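Local coordinates for protein endoglucanase (Humicola insolens, PDB 1DYS) that hydrolyses internal beta-1,4-glucosidic linkages of cellulose as a family 6 glycoside hydrolase, taking part in the recycling of plant biomass, at residues V181-W186 with N222-S227; P232-G237 with S277-W282; S244-N249 with T261-D266. All coordinates share one frame; numbering follows the deposited sequence.

How the contacts relate
Contact 1 lies between the other two: its centre is about 10 Å from that of contact 2 and about 9 Å from that of contact 3, while contacts 2 and 3 have centres about 18 Å apart and do not touch. Contacts 1 and 2 meet through Asn224 OD1 and Trp279 NE1, contacts 1 and 3 through Val181 O and Tyr246 OH. Along the chain contact 1 closes before the others open, and contact 3 is nested within the loop closed by contact 2. In space the contacts thus run from the helix-and-strand packing of the parallel sheet, through loops holding probable substrate-binding residues, to the outer loops, one of which carries Trp282.

Contact 1 of 3, residues V181-W186 with N222-S227; sequences VANGGW and NYNPYS
Asn183 and Asn224 join the two segments through their amides: ND2 of Asn224 donates to OD1 of Asn183 over 2.9 Å, with an N-H...O angle of 147° and the two flat groups turned steeply against each other. The same oxygen caps the short helix 184-187, accepting from Gly185 N, 2.9 Å from Asn183 OD1, with Asn183 at the N-cap. The two donors approach from opposite faces of the amide, the backbone one from well above its plane, and together they should limit its rotation. Asn183 CG sits between the backbone N and the carbonyl carbon (chi1 70°), which turns the oxygen back over the first helical turn.

Stacking is the second kind of contact. The Asn222 amide lies against that of Asn183 with planes 28° apart, the two ND2 atoms 3.6 Å from each other; both residues probably bind substrate. Asn222 OD1 accepts from the next residue's backbone, Tyr223 N, at 2.8 Å, and from Arg276. Arg276 also bonds Asn224 OD1, and Glu243 takes bonds from Asn224 ND2 and Gly184 N, so the amide of Asn224 is oriented at both its polar atoms.

The 181-186 segment directly follows strand 175-180, and the loop holding 222-227 leads from strand 215-218 to helix 243-255; the contact therefore bridges the C-terminal ends of two neighbouring parallel strands.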
ATOM      1  N   VAL A 181      22.023   5.968  -0.724  1.00 13.82           N
ATOM      2  CA  VAL A 181      22.797   5.237  -1.707  1.00 16.72           C
ATOM      3  C   VAL A 181      22.697   3.729  -1.466  1.00 15.67           C
ATOM      4  O   VAL A 181      23.615   2.937  -1.706  1.00 16.61           O
ATOM      5  CB  VAL A 181      24.264   5.713  -1.805  1.00 15.74           C
ATOM      6  CG1 VAL A 181      24.321   7.184  -2.158  1.00 16.55           C
ATOM      7  CG2 VAL A 181      24.939   5.597  -0.433  1.00 14.73           C
ATOM      8  N   ALA A 182      21.470   3.226  -1.252  1.00 15.84           N
ATOM      9  CA  ALA A 182      21.164   1.793  -1.210  1.00 11.85           C
ATOM     10  C   ALA A 182      21.983   1.050  -0.176  1.00 17.64           C
ATOM     11  O   ALA A 182      21.937   1.386   0.996  1.00 16.55           O
ATOM     12  CB  ALA A 182      21.348   1.233  -2.625  1.00 13.37           C
ATOM     13  N   ASN A 183      22.731   0.002  -0.560  1.00 15.15           N
ATOM     14  CA  ASN A 183      23.537  -0.713   0.442  1.00 16.26           C
ATOM     15  C   ASN A 183      24.763  -1.221  -0.307  1.00 17.26           C
ATOM     16  O   ASN A 183      24.780  -1.242  -1.548  1.00 18.17           O
ATOM     17  CB  ASN A 183      22.772  -1.817   1.148  1.00 16.35           C
ATOM     18  CG  ASN A 183      22.496  -2.977   0.239  1.00 17.94           C
ATOM     19  OD1 ASN A 183      23.246  -3.957   0.238  1.00 16.51           O
ATOM     20  ND2 ASN A 183      21.432  -2.906  -0.550  1.00 18.25           N
ATOM     21  N   GLY A 184      25.732  -1.724   0.474  1.00 16.86           N
ATOM     22  CA  GLY A 184      26.978  -2.168  -0.184  1.00 19.04           C
ATOM     23  C   GLY A 184      26.833  -3.299  -1.180  1.00 21.08           C
ATOM     24  O   GLY A 184      27.597  -3.389  -2.145  1.00 19.31           O
ATOM     25  N   GLY A 185      25.827  -4.155  -1.046  1.00 15.52           N
ATOM     26  CA  GLY A 185      25.555  -5.244  -1.950  1.00 18.46           C
ATOM     27  C   GLY A 185      25.088  -4.822  -3.331  1.00 17.75           C
ATOM     28  O   GLY A 185      25.151  -5.570  -4.315  1.00 22.14           O
ATOM     29  N   TRP A 186      24.472  -3.654  -3.380  1.00 15.80           N
ATOM     30  CA  TRP A 186      23.949  -3.128  -4.629  1.00 18.17           C
ATOM     31  C   TRP A 186      25.004  -2.285  -5.341  1.00 24.27           C
ATOM     32  O   TRP A 186      25.312  -2.521  -6.501  1.00 23.57           O
ATOM     33  CB  TRP A 186      22.738  -2.223  -4.297  1.00 17.51           C
ATOM     34  CG  TRP A 186      21.859  -1.864  -5.461  1.00 18.20           C
ATOM     35  CD1 TRP A 186      22.179  -1.700  -6.780  1.00 20.95           C
ATOM     36  CD2 TRP A 186      20.438  -1.579  -5.384  1.00 15.73           C
ATOM     37  NE1 TRP A 186      21.066  -1.370  -7.533  1.00 21.92           N
ATOM     38  CE2 TRP A 186      19.985  -1.298  -6.676  1.00 19.99           C
ATOM     39  CE3 TRP A 186      19.504  -1.577  -4.334  1.00 20.33           C
ATOM     40  CZ2 TRP A 186      18.658  -0.986  -6.977  1.00 22.00           C
ATOM     41  CZ3 TRP A 186      18.189  -1.268  -4.649  1.00 20.80           C
ATOM     42  CH2 TRP A 186      17.770  -0.960  -5.940  1.00 17.58           C
ATOM     43  N   ASN A 222      17.803  -2.743   5.085  1.00 13.47           N
ATOM     44  CA  ASN A 222      18.609  -3.909   4.750  1.00 14.48           C
ATOM     45  C   ASN A 222      19.131  -4.467   6.080  1.00 12.73           C
ATOM     46  O   ASN A 222      18.618  -4.176   7.141  1.00 13.89           O
ATOM     47  CB  ASN A 222      19.683  -3.681   3.690  1.00 13.91           C
ATOM     48  CG  ASN A 222      19.817  -4.874   2.785  1.00 19.90           C
ATOM     49  OD1 ASN A 222      20.394  -5.880   3.190  1.00 19.28           O
ATOM     50  ND2 ASN A 222      19.284  -4.810   1.556  1.00 18.83           N
ATOM     51  N   TYR A 223      20.005  -5.454   5.923  1.00 13.32           N
ATOM     52  CA  TYR A 223      20.455  -6.271   7.038  1.00 11.77           C
ATOM     53  C   TYR A 223      21.971  -6.424   7.105  1.00 15.77           C
ATOM     54  O   TYR A 223      22.438  -7.277   7.892  1.00 16.62           O
ATOM     55  CB  TYR A 223      19.840  -7.662   6.812  1.00 15.06           C
ATOM     56  CG  TYR A 223      18.351  -7.718   6.547  1.00 15.92           C
ATOM     57  CD1 TYR A 223      17.836  -7.588   5.249  1.00 15.93           C
ATOM     58  CD2 TYR A 223      17.458  -7.867   7.607  1.00 16.14           C
ATOM     59  CE1 TYR A 223      16.467  -7.616   5.043  1.00 15.58           C
ATOM     60  CE2 TYR A 223      16.086  -7.915   7.393  1.00 17.85           C
ATOM     61  CZ  TYR A 223      15.620  -7.778   6.104  1.00 16.41           C
ATOM     62  OH  TYR A 223      14.264  -7.872   5.857  1.00 19.26           O
ATOM     63  N   ASN A 224      22.708  -5.663   6.299  1.00 13.31           N
ATOM     64  CA  ASN A 224      24.165  -5.792   6.308  1.00 14.52           C
ATOM     65  C   ASN A 224      24.734  -5.315   7.643  1.00 16.01           C
ATOM     66  O   ASN A 224      24.171  -4.478   8.330  1.00 16.80           O
ATOM     67  CB  ASN A 224      24.758  -4.955   5.194  1.00 13.57           C
ATOM     68  CG  ASN A 224      24.335  -5.282   3.786  1.00 12.50           C
ATOM     69  OD1 ASN A 224      23.910  -6.409   3.559  1.00 19.32           O
ATOM     70  ND2 ASN A 224      24.478  -4.341   2.850  1.00 16.34           N
ATOM     71  N   PRO A 225      25.800  -5.978   8.088  1.00 17.76           N
ATOM     72  CA  PRO A 225      26.456  -5.589   9.323  1.00 14.38           C
ATOM     73  C   PRO A 225      27.265  -4.331   9.078  1.00 18.93           C
ATOM     74  O   PRO A 225      27.744  -4.102   7.970  1.00 16.45           O
ATOM     75  CB  PRO A 225      27.398  -6.780   9.635  1.00 17.67           C
ATOM     76  CG  PRO A 225      27.688  -7.274   8.248  1.00 20.92           C
ATOM     77  CD  PRO A 225      26.515  -6.976   7.317  1.00 17.10           C
ATOM     78  N   TYR A 226      27.354  -3.502  10.109  1.00 21.84           N
ATOM     79  CA  TYR A 226      28.152  -2.292  10.070  1.00 18.19           C
ATOM     80  C   TYR A 226      29.627  -2.682   9.931  1.00 19.97           C
ATOM     81  O   TYR A 226      30.289  -2.324   8.976  1.00 21.67           O
ATOM     82  CB  TYR A 226      27.942  -1.433  11.320  1.00 14.39           C
ATOM     83  CG  TYR A 226      28.860  -0.227  11.333  1.00 17.51           C
ATOM     84  CD1 TYR A 226      28.722   0.789  10.407  1.00 21.80           C
ATOM     85  CD2 TYR A 226      29.865  -0.104  12.275  1.00 22.13           C
ATOM     86  CE1 TYR A 226      29.546   1.897  10.381  1.00 25.82           C
ATOM     87  CE2 TYR A 226      30.700   1.000  12.270  1.00 24.30           C
ATOM     88  CZ  TYR A 226      30.544   1.994  11.337  1.00 23.10           C
ATOM     89  OH  TYR A 226      31.368   3.085  11.309  1.00 26.30           O
ATOM     90  N   SER A 227      30.147  -3.485  10.866  1.00 23.66           N
ATOM     91  CA  SER A 227      31.580  -3.791  10.815  1.00 24.42           C
ATOM     92  C   SER A 227      31.854  -5.233  11.247  1.00 23.09           C
ATOM     93  O   SER A 227      31.432  -5.560  12.356  1.00 29.17           O
ATOM     94  CB  SER A 227      32.312  -2.841  11.778  1.00 25.47           C
ATOM     95  OG  SER A 227      33.720  -3.034  11.732  1.00 37.46           O
TER

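Contact 2 of 3, residues P232-G237 with S277-W282; sequences PPYTSG and SEWGQW
Tyr234 and Thr235 pack over the same face of the Trp279 indole. The tight spot is Tyr234 CE1, only 3.2 Å from Trp279 CG; the tyrosine ring leans over the five-membered ring at an oblique 38°, with centroids 4.6 Å apart. Beside it Thr235 CG2 makes a CH-pi contact with the six-membered ring, 3.8 Å from its centroid and nearly straight above it. The threonine is fixed by its hydroxyl: OG1 donates to Pro232 O over 2.7 Å, a carbonyl that also takes the backbone N-H of Thr235 in the 3-10 turn, and this leaves the methyl to meet the indole. Tyr234 is itself sandwiched, with Trp279 CA over one face and Pro232 CB over the other. Trp279 CG is anti to its backbone N (chi1 -153°), which extends the indole alongside the 3-10 turn.

Toward solvent the packing thins out. Ser277 and Glu278 offer mainly backbone, Ser277 O coming 4.0 Å from Tyr234 CD2, while their side chains start away from the 232-237 segment. This outer part is shaped by Gln281, whose OE1 accepts from Ser277 N at 2.7 Å and from Glu278 N at 3.0 Å, gripping the start of the type I turn from Glu278 to Gln281 and the residue before it.

On its inner side Trp279 donates through NE1 to Asn224, and its ring meets that of Trp189 steeply. The contact joins the loop leading to helix 243-255 with the one between strands 270-271 and 288-289, which also carries Trp282, a probable substrate-binding residue.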
ATOM      1  N   PRO A 232      29.783 -12.517   5.153  1.00 30.58           N
ATOM      2  CA  PRO A 232      29.213 -13.639   4.423  1.00 29.59           C
ATOM      3  C   PRO A 232      29.963 -13.892   3.145  1.00 24.88           C
ATOM      4  O   PRO A 232      30.441 -12.977   2.460  1.00 26.56           O
ATOM      5  CB  PRO A 232      27.760 -13.183   4.095  1.00 30.65           C
ATOM      6  CG  PRO A 232      27.500 -12.292   5.290  1.00 27.71           C
ATOM      7  CD  PRO A 232      28.781 -11.498   5.510  1.00 33.43           C
ATOM      8  N   PRO A 233      30.068 -15.150   2.731  1.00 31.50           N
ATOM      9  CA  PRO A 233      30.698 -15.599   1.511  1.00 30.02           C
ATOM     10  C   PRO A 233      30.265 -14.929   0.232  1.00 31.77           C
ATOM     11  O   PRO A 233      31.065 -14.730  -0.671  1.00 36.82           O
ATOM     12  CB  PRO A 233      30.361 -17.098   1.327  1.00 33.21           C
ATOM     13  CG  PRO A 233      29.789 -17.481   2.653  1.00 35.54           C
ATOM     14  CD  PRO A 233      29.526 -16.267   3.513  1.00 31.97           C
ATOM     15  N   TYR A 234      28.995 -14.527   0.132  1.00 31.90           N
ATOM     16  CA  TYR A 234      28.464 -13.866  -1.040  1.00 29.83           C
ATOM     17  C   TYR A 234      29.039 -12.474  -1.255  1.00 25.38           C
ATOM     18  O   TYR A 234      28.875 -11.899  -2.348  1.00 31.82           O
ATOM     19  CB  TYR A 234      26.941 -13.934  -0.975  1.00 30.08           C
ATOM     20  CG  TYR A 234      26.258 -13.236   0.172  1.00 28.08           C
ATOM     21  CD1 TYR A 234      26.459 -11.882   0.388  1.00 26.39           C
ATOM     22  CD2 TYR A 234      25.388 -13.907   1.016  1.00 25.60           C
ATOM     23  CE1 TYR A 234      25.805 -11.244   1.413  1.00 20.54           C
ATOM     24  CE2 TYR A 234      24.743 -13.267   2.062  1.00 27.19           C
ATOM     25  CZ  TYR A 234      24.954 -11.921   2.236  1.00 21.27           C
ATOM     26  OH  TYR A 234      24.346 -11.218   3.256  1.00 26.71           O
ATOM     27  N   THR A 235      29.749 -11.946  -0.263  1.00 22.74           N
ATOM     28  CA  THR A 235      30.444 -10.668  -0.368  1.00 25.50           C
ATOM     29  C   THR A 235      31.859 -10.860  -0.937  1.00 26.78           C
ATOM     30  O   THR A 235      32.620  -9.894  -1.089  1.00 32.19           O
ATOM     31  CB  THR A 235      30.565  -9.927   0.967  1.00 28.11           C
ATOM     32  OG1 THR A 235      31.503 -10.640   1.793  1.00 24.65           O
ATOM     33  CG2 THR A 235      29.251  -9.828   1.727  1.00 28.48           C
ATOM     34  N   SER A 236      32.236 -12.084  -1.303  1.00 31.61           N
ATOM     35  CA  SER A 236      33.541 -12.347  -1.903  1.00 31.99           C
ATOM     36  C   SER A 236      33.696 -11.595  -3.219  1.00 32.80           C
ATOM     37  O   SER A 236      32.773 -11.546  -4.038  1.00 36.29           O
ATOM     38  CB  SER A 236      33.730 -13.859  -2.146  1.00 35.41           C
ATOM     39  OG  SER A 236      34.640 -14.331  -1.169  1.00 42.20           O
ATOM     40  N   GLY A 237      34.821 -10.893  -3.362  1.00 34.05           N
ATOM     41  CA  GLY A 237      35.073 -10.092  -4.556  1.00 38.66           C
ATOM     42  C   GLY A 237      34.576  -8.659  -4.395  1.00 32.49           C
ATOM     43  O   GLY A 237      34.835  -7.828  -5.265  1.00 36.66           O
ATOM     44  N   SER A 277      21.287 -16.536   1.332  1.00 24.83           N
ATOM     45  CA  SER A 277      22.223 -17.251   0.477  1.00 22.06           C
ATOM     46  C   SER A 277      22.649 -16.383  -0.686  1.00 28.83           C
ATOM     47  O   SER A 277      23.627 -16.624  -1.403  1.00 29.56           O
ATOM     48  CB  SER A 277      21.565 -18.556  -0.020  1.00 30.69           C
ATOM     49  OG  SER A 277      20.276 -18.264  -0.535  1.00 35.22           O
ATOM     50  N   GLU A 278      21.898 -15.296  -0.910  1.00 21.99           N
ATOM     51  CA  GLU A 278      22.160 -14.339  -1.970  1.00 26.09           C
ATOM     52  C   GLU A 278      22.104 -12.944  -1.345  1.00 21.55           C
ATOM     53  O   GLU A 278      21.192 -12.687  -0.549  1.00 24.01           O
ATOM     54  CB  GLU A 278      21.138 -14.458  -3.090  1.00 23.82           C
ATOM     55  CG  GLU A 278      20.797 -15.847  -3.585  1.00 40.17           C
ATOM     56  CD  GLU A 278      21.267 -16.144  -4.993  1.00 52.25           C
ATOM     57  OE1 GLU A 278      21.171 -15.238  -5.847  1.00 56.27           O
ATOM     58  OE2 GLU A 278      21.728 -17.281  -5.255  1.00 64.20           O
ATOM     59  N   TRP A 279      23.017 -12.048  -1.719  1.00 21.94           N
ATOM     60  CA  TRP A 279      23.035 -10.732  -1.081  1.00 16.41           C
ATOM     61  C   TRP A 279      21.806  -9.894  -1.393  1.00 20.94           C
ATOM     62  O   TRP A 279      21.382  -9.073  -0.589  1.00 21.93           O
ATOM     63  CB  TRP A 279      24.268  -9.962  -1.535  1.00 20.36           C
ATOM     64  CG  TRP A 279      24.782  -8.924  -0.578  1.00 20.26           C
ATOM     65  CD1 TRP A 279      24.191  -8.389   0.530  1.00 23.25           C
ATOM     66  CD2 TRP A 279      26.083  -8.337  -0.676  1.00 23.44           C
ATOM     67  NE1 TRP A 279      25.048  -7.496   1.122  1.00 22.30           N
ATOM     68  CE2 TRP A 279      26.212  -7.446   0.405  1.00 14.66           C
ATOM     69  CE3 TRP A 279      27.148  -8.478  -1.580  1.00 21.31           C
ATOM     70  CZ2 TRP A 279      27.369  -6.680   0.572  1.00 22.16           C
ATOM     71  CZ3 TRP A 279      28.291  -7.729  -1.418  1.00 20.85           C
ATOM     72  CH2 TRP A 279      28.387  -6.840  -0.335  1.00 22.45           C
ATOM     73  N   GLY A 280      21.160 -10.151  -2.520  1.00 20.36           N
ATOM     74  CA  GLY A 280      19.997  -9.357  -2.925  1.00 22.05           C
ATOM     75  C   GLY A 280      18.718  -9.748  -2.214  1.00 24.17           C
ATOM     76  O   GLY A 280      17.711  -9.061  -2.431  1.00 20.78           O
ATOM     77  N   GLN A 281      18.699 -10.776  -1.386  1.00 22.02           N
ATOM     78  CA  GLN A 281      17.502 -11.125  -0.607  1.00 17.94           C
ATOM     79  C   GLN A 281      17.153  -9.971   0.329  1.00 16.82           C
ATOM     80  O   GLN A 281      18.036  -9.384   0.959  1.00 23.09           O
ATOM     81  CB  GLN A 281      17.673 -12.421   0.178  1.00 22.30           C
ATOM     82  CG  GLN A 281      17.638 -13.692  -0.672  1.00 29.03           C
ATOM     83  CD  GLN A 281      18.035 -14.863   0.217  1.00 38.84           C
ATOM     84  OE1 GLN A 281      19.224 -15.140   0.373  1.00 36.72           O
ATOM     85  NE2 GLN A 281      17.062 -15.525   0.827  1.00 41.84           N
ATOM     86  N   TRP A 282      15.875  -9.571   0.364  1.00 19.27           N
ATOM     87  CA  TRP A 282      15.479  -8.398   1.145  1.00 19.52           C
ATOM     88  C   TRP A 282      14.221  -8.500   1.987  1.00 19.99           C
ATOM     89  O   TRP A 282      13.981  -7.570   2.783  1.00 18.26           O
ATOM     90  CB  TRP A 282      15.209  -7.230   0.143  1.00 24.77           C
ATOM     91  CG  TRP A 282      14.166  -7.648  -0.855  1.00 23.68           C
ATOM     92  CD1 TRP A 282      14.369  -8.349  -2.020  1.00 22.06           C
ATOM     93  CD2 TRP A 282      12.746  -7.441  -0.767  1.00 25.36           C
ATOM     94  NE1 TRP A 282      13.168  -8.605  -2.634  1.00 30.20           N
ATOM     95  CE2 TRP A 282      12.158  -8.042  -1.888  1.00 29.10           C
ATOM     96  CE3 TRP A 282      11.928  -6.767   0.144  1.00 24.71           C
ATOM     97  CZ2 TRP A 282      10.780  -8.023  -2.126  1.00 25.73           C
ATOM     98  CZ3 TRP A 282      10.564  -6.766  -0.078  1.00 23.84           C
ATOM     99  CH2 TRP A 282       9.990  -7.381  -1.204  1.00 27.45           C
TER

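Contact 3 of 3, residues S244-N249 with T261-D266; sequences SRYATN and TQFIID
Ala247 sits over the face of the Phe263 ring. Its CA stands 3.7 Å from the ring centroid, only 11° off the normal, in a CH-pi contact, and its CB presses on the root of the ring, 3.5 Å from Phe263 CG. The phenylalanine starts toward the helix, and its CG, anti to the carbonyl carbon (chi1 -87°), lays the ring flat beneath the backbone of Ala247. Two residues on, Ile265 also starts toward the helix and touches the same methyl with its tip: its CD1 lies 4.2 Å from Ala247 CB and equally far from Ser244 N. Tyr246 adds a looser touch, its CE2 4.3 Å from Phe263 CE2.

In the next shell, Ile250 of the same helix, together with Val181 and Ser218, packs on Phe263, and Val303 touches both Ala247 and Ile265. The hydroxyl of Tyr246 is hydrogen-bonded to Val181 O, which ties the ring's far end to the loop of contact 1. With an alanine in place of Phe263, the face under Ala247 would be missing, which would probably open a gap between helix and strand and leave Tyr246 and Ile250 with less to pack on.

Helix 243-255 runs back over strand 262-266, their local axes 8.7 Å apart and nearly antiparallel at 157°. The helix connects strand 215-218 to its parallel neighbour 262-266, a beta-alpha-beta crossover of the distorted barrel of family 6, with strand 303-307 on the other side of 262-266.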
ATOM      1  N   SER A 244      30.517  -0.263   6.988  1.00 20.35           N
ATOM      2  CA  SER A 244      31.613   0.638   7.335  1.00 19.44           C
ATOM      3  C   SER A 244      32.550   0.718   6.134  1.00 16.46           C
ATOM      4  O   SER A 244      32.937   1.840   5.796  1.00 22.95           O
ATOM      5  CB  SER A 244      32.375   0.146   8.562  1.00 20.18           C
ATOM      6  OG  SER A 244      33.457   1.055   8.804  1.00 25.46           O
ATOM      7  N   ARG A 245      32.892  -0.396   5.473  1.00 20.70           N
ATOM      8  CA  ARG A 245      33.788  -0.287   4.322  1.00 22.33           C
ATOM      9  C   ARG A 245      33.066   0.296   3.115  1.00 21.53           C
ATOM     10  O   ARG A 245      33.631   1.029   2.306  1.00 21.46           O
ATOM     11  CB  ARG A 245      34.511  -1.580   3.985  1.00 23.77           C
ATOM     12  CG  ARG A 245      35.611  -1.811   5.050  1.00 19.77           C
ATOM     13  CD  ARG A 245      36.128  -3.230   4.864  1.00 27.37           C
ATOM     14  NE  ARG A 245      35.312  -4.182   5.639  1.00 25.15           N
ATOM     15  CZ  ARG A 245      35.615  -5.480   5.646  1.00 28.20           C
ATOM     16  NH1 ARG A 245      36.648  -5.890   4.900  1.00 31.28           N
ATOM     17  NH2 ARG A 245      34.912  -6.339   6.359  1.00 21.61           N
ATOM     18  N   TYR A 246      31.744   0.067   3.024  1.00 23.79           N
ATOM     19  CA  TYR A 246      31.013   0.693   1.900  1.00 19.09           C
ATOM     20  C   TYR A 246      31.086   2.213   2.019  1.00 21.17           C
ATOM     21  O   TYR A 246      31.388   2.866   1.015  1.00 22.27           O
ATOM     22  CB  TYR A 246      29.562   0.208   1.890  1.00 16.61           C
ATOM     23  CG  TYR A 246      28.701   0.845   0.809  1.00 19.40           C
ATOM     24  CD1 TYR A 246      29.089   0.896  -0.512  1.00 19.75           C
ATOM     25  CD2 TYR A 246      27.457   1.368   1.133  1.00 22.69           C
ATOM     26  CE1 TYR A 246      28.306   1.482  -1.500  1.00 21.82           C
ATOM     27  CE2 TYR A 246      26.654   1.955   0.173  1.00 25.37           C
ATOM     28  CZ  TYR A 246      27.077   1.990  -1.145  1.00 21.41           C
ATOM     29  OH  TYR A 246      26.310   2.603  -2.107  1.00 17.17           O
ATOM     30  N   ALA A 247      30.855   2.738   3.229  1.00 18.27           N
ATOM     31  CA  ALA A 247      30.895   4.171   3.505  1.00 21.58           C
ATOM     32  C   ALA A 247      32.243   4.780   3.145  1.00 19.91           C
ATOM     33  O   ALA A 247      32.322   5.823   2.490  1.00 21.76           O
ATOM     34  CB  ALA A 247      30.519   4.484   4.949  1.00 17.25           C
ATOM     35  N   THR A 248      33.340   4.131   3.560  1.00 22.30           N
ATOM     36  CA  THR A 248      34.675   4.634   3.188  1.00 24.66           C
ATOM     37  C   THR A 248      34.922   4.623   1.691  1.00 22.02           C
ATOM     38  O   THR A 248      35.500   5.574   1.145  1.00 29.44           O
ATOM     39  CB  THR A 248      35.764   3.810   3.926  1.00 27.51           C
ATOM     40  OG1 THR A 248      35.615   4.080   5.317  1.00 27.39           O
ATOM     41  CG2 THR A 248      37.166   4.188   3.444  1.00 29.59           C
ATOM     42  N   ASN A 249      34.443   3.633   0.943  1.00 19.27           N
ATOM     43  CA  ASN A 249      34.664   3.484  -0.478  1.00 17.79           C
ATOM     44  C   ASN A 249      33.900   4.568  -1.235  1.00 22.81           C
ATOM     45  O   ASN A 249      34.450   5.179  -2.140  1.00 22.30           O
ATOM     46  CB  ASN A 249      34.259   2.099  -0.945  1.00 22.00           C
ATOM     47  CG  ASN A 249      35.238   1.025  -0.482  1.00 25.24           C
ATOM     48  OD1 ASN A 249      36.405   1.310  -0.163  1.00 28.91           O
ATOM     49  ND2 ASN A 249      34.746  -0.203  -0.446  1.00 23.15           N
ATOM     50  N   THR A 261      30.888  13.529   1.746  1.00 19.28           N
ATOM     51  CA  THR A 261      31.355  12.187   2.079  1.00 19.40           C
ATOM     52  C   THR A 261      30.672  11.460   3.227  1.00 23.58           C
ATOM     53  O   THR A 261      30.949  10.260   3.378  1.00 24.45           O
ATOM     54  CB  THR A 261      32.833  12.368   2.573  1.00 26.00           C
ATOM     55  OG1 THR A 261      32.864  13.347   3.615  1.00 25.75           O
ATOM     56  CG2 THR A 261      33.742  12.826   1.446  1.00 27.44           C
ATOM     57  N   GLN A 262      29.891  12.090   4.066  1.00 19.65           N
ATOM     58  CA  GLN A 262      29.445  11.571   5.340  1.00 22.46           C
ATOM     59  C   GLN A 262      28.235  10.646   5.329  1.00 24.66           C
ATOM     60  O   GLN A 262      27.269  10.974   4.677  1.00 26.22           O
ATOM     61  CB  GLN A 262      29.200  12.698   6.349  1.00 22.70           C
ATOM     62  CG  GLN A 262      30.451  13.567   6.539  1.00 25.82           C
ATOM     63  CD  GLN A 262      31.651  12.754   7.022  1.00 23.40           C
ATOM     64  OE1 GLN A 262      32.591  12.552   6.271  1.00 23.21           O
ATOM     65  NE2 GLN A 262      31.622  12.258   8.249  1.00 23.57           N
ATOM     66  N   PHE A 263      28.311   9.536   6.070  1.00 21.18           N
ATOM     67  CA  PHE A 263      27.212   8.572   6.047  1.00 19.80           C
ATOM     68  C   PHE A 263      26.443   8.470   7.356  1.00 18.97           C
ATOM     69  O   PHE A 263      26.963   8.687   8.434  1.00 17.16           O
ATOM     70  CB  PHE A 263      27.761   7.139   5.837  1.00 15.84           C
ATOM     71  CG  PHE A 263      27.939   6.774   4.398  1.00 15.38           C
ATOM     72  CD1 PHE A 263      28.914   7.408   3.639  1.00 18.32           C
ATOM     73  CD2 PHE A 263      27.094   5.905   3.725  1.00 16.13           C
ATOM     74  CE1 PHE A 263      29.078   7.140   2.311  1.00 12.79           C
ATOM     75  CE2 PHE A 263      27.271   5.604   2.402  1.00 20.12           C
ATOM     76  CZ  PHE A 263      28.264   6.225   1.644  1.00 16.90           C
ATOM     77  N   ILE A 264      25.194   8.017   7.267  1.00 14.08           N
ATOM     78  CA  ILE A 264      24.419   7.552   8.410  1.00 14.26           C
ATOM     79  C   ILE A 264      24.015   6.127   7.987  1.00 19.29           C
ATOM     80  O   ILE A 264      23.766   5.963   6.813  1.00 17.00           O
ATOM     81  CB  ILE A 264      23.225   8.293   8.977  1.00 13.88           C
ATOM     82  CG1 ILE A 264      22.219   8.622   7.860  1.00 12.80           C
ATOM     83  CG2 ILE A 264      23.738   9.578   9.639  1.00 15.27           C
ATOM     84  CD1 ILE A 264      21.075   9.517   8.270  1.00 17.13           C
ATOM     85  N   ILE A 265      24.177   5.129   8.861  1.00 15.04           N
ATOM     86  CA  ILE A 265      24.001   3.738   8.412  1.00 15.32           C
ATOM     87  C   ILE A 265      22.974   3.043   9.289  1.00 13.65           C
ATOM     88  O   ILE A 265      23.032   3.052  10.504  1.00 16.17           O
ATOM     89  CB  ILE A 265      25.306   2.921   8.552  1.00 15.48           C
ATOM     90  CG1 ILE A 265      26.331   3.473   7.556  1.00 18.66           C
ATOM     91  CG2 ILE A 265      25.083   1.439   8.230  1.00 14.76           C
ATOM     92  CD1 ILE A 265      27.606   2.716   7.383  1.00 24.38           C
ATOM     93  N   ASP A 266      21.949   2.463   8.651  1.00 12.09           N
ATOM     94  CA  ASP A 266      20.860   1.826   9.391  1.00 10.33           C
ATOM     95  C   ASP A 266      21.403   0.515   9.979  1.00 15.37           C
ATOM     96  O   ASP A 266      22.061  -0.229   9.242  1.00 13.38           O
ATOM     97  CB  ASP A 266      19.753   1.430   8.393  1.00 13.35           C
ATOM     98  CG  ASP A 266      18.405   1.138   9.037  1.00 11.89           C
ATOM     99  OD1 ASP A 266      18.212   1.139  10.270  1.00 12.25           O
ATOM    100  OD2 ASP A 266      17.437   0.871   8.251  1.00 14.61           O
TER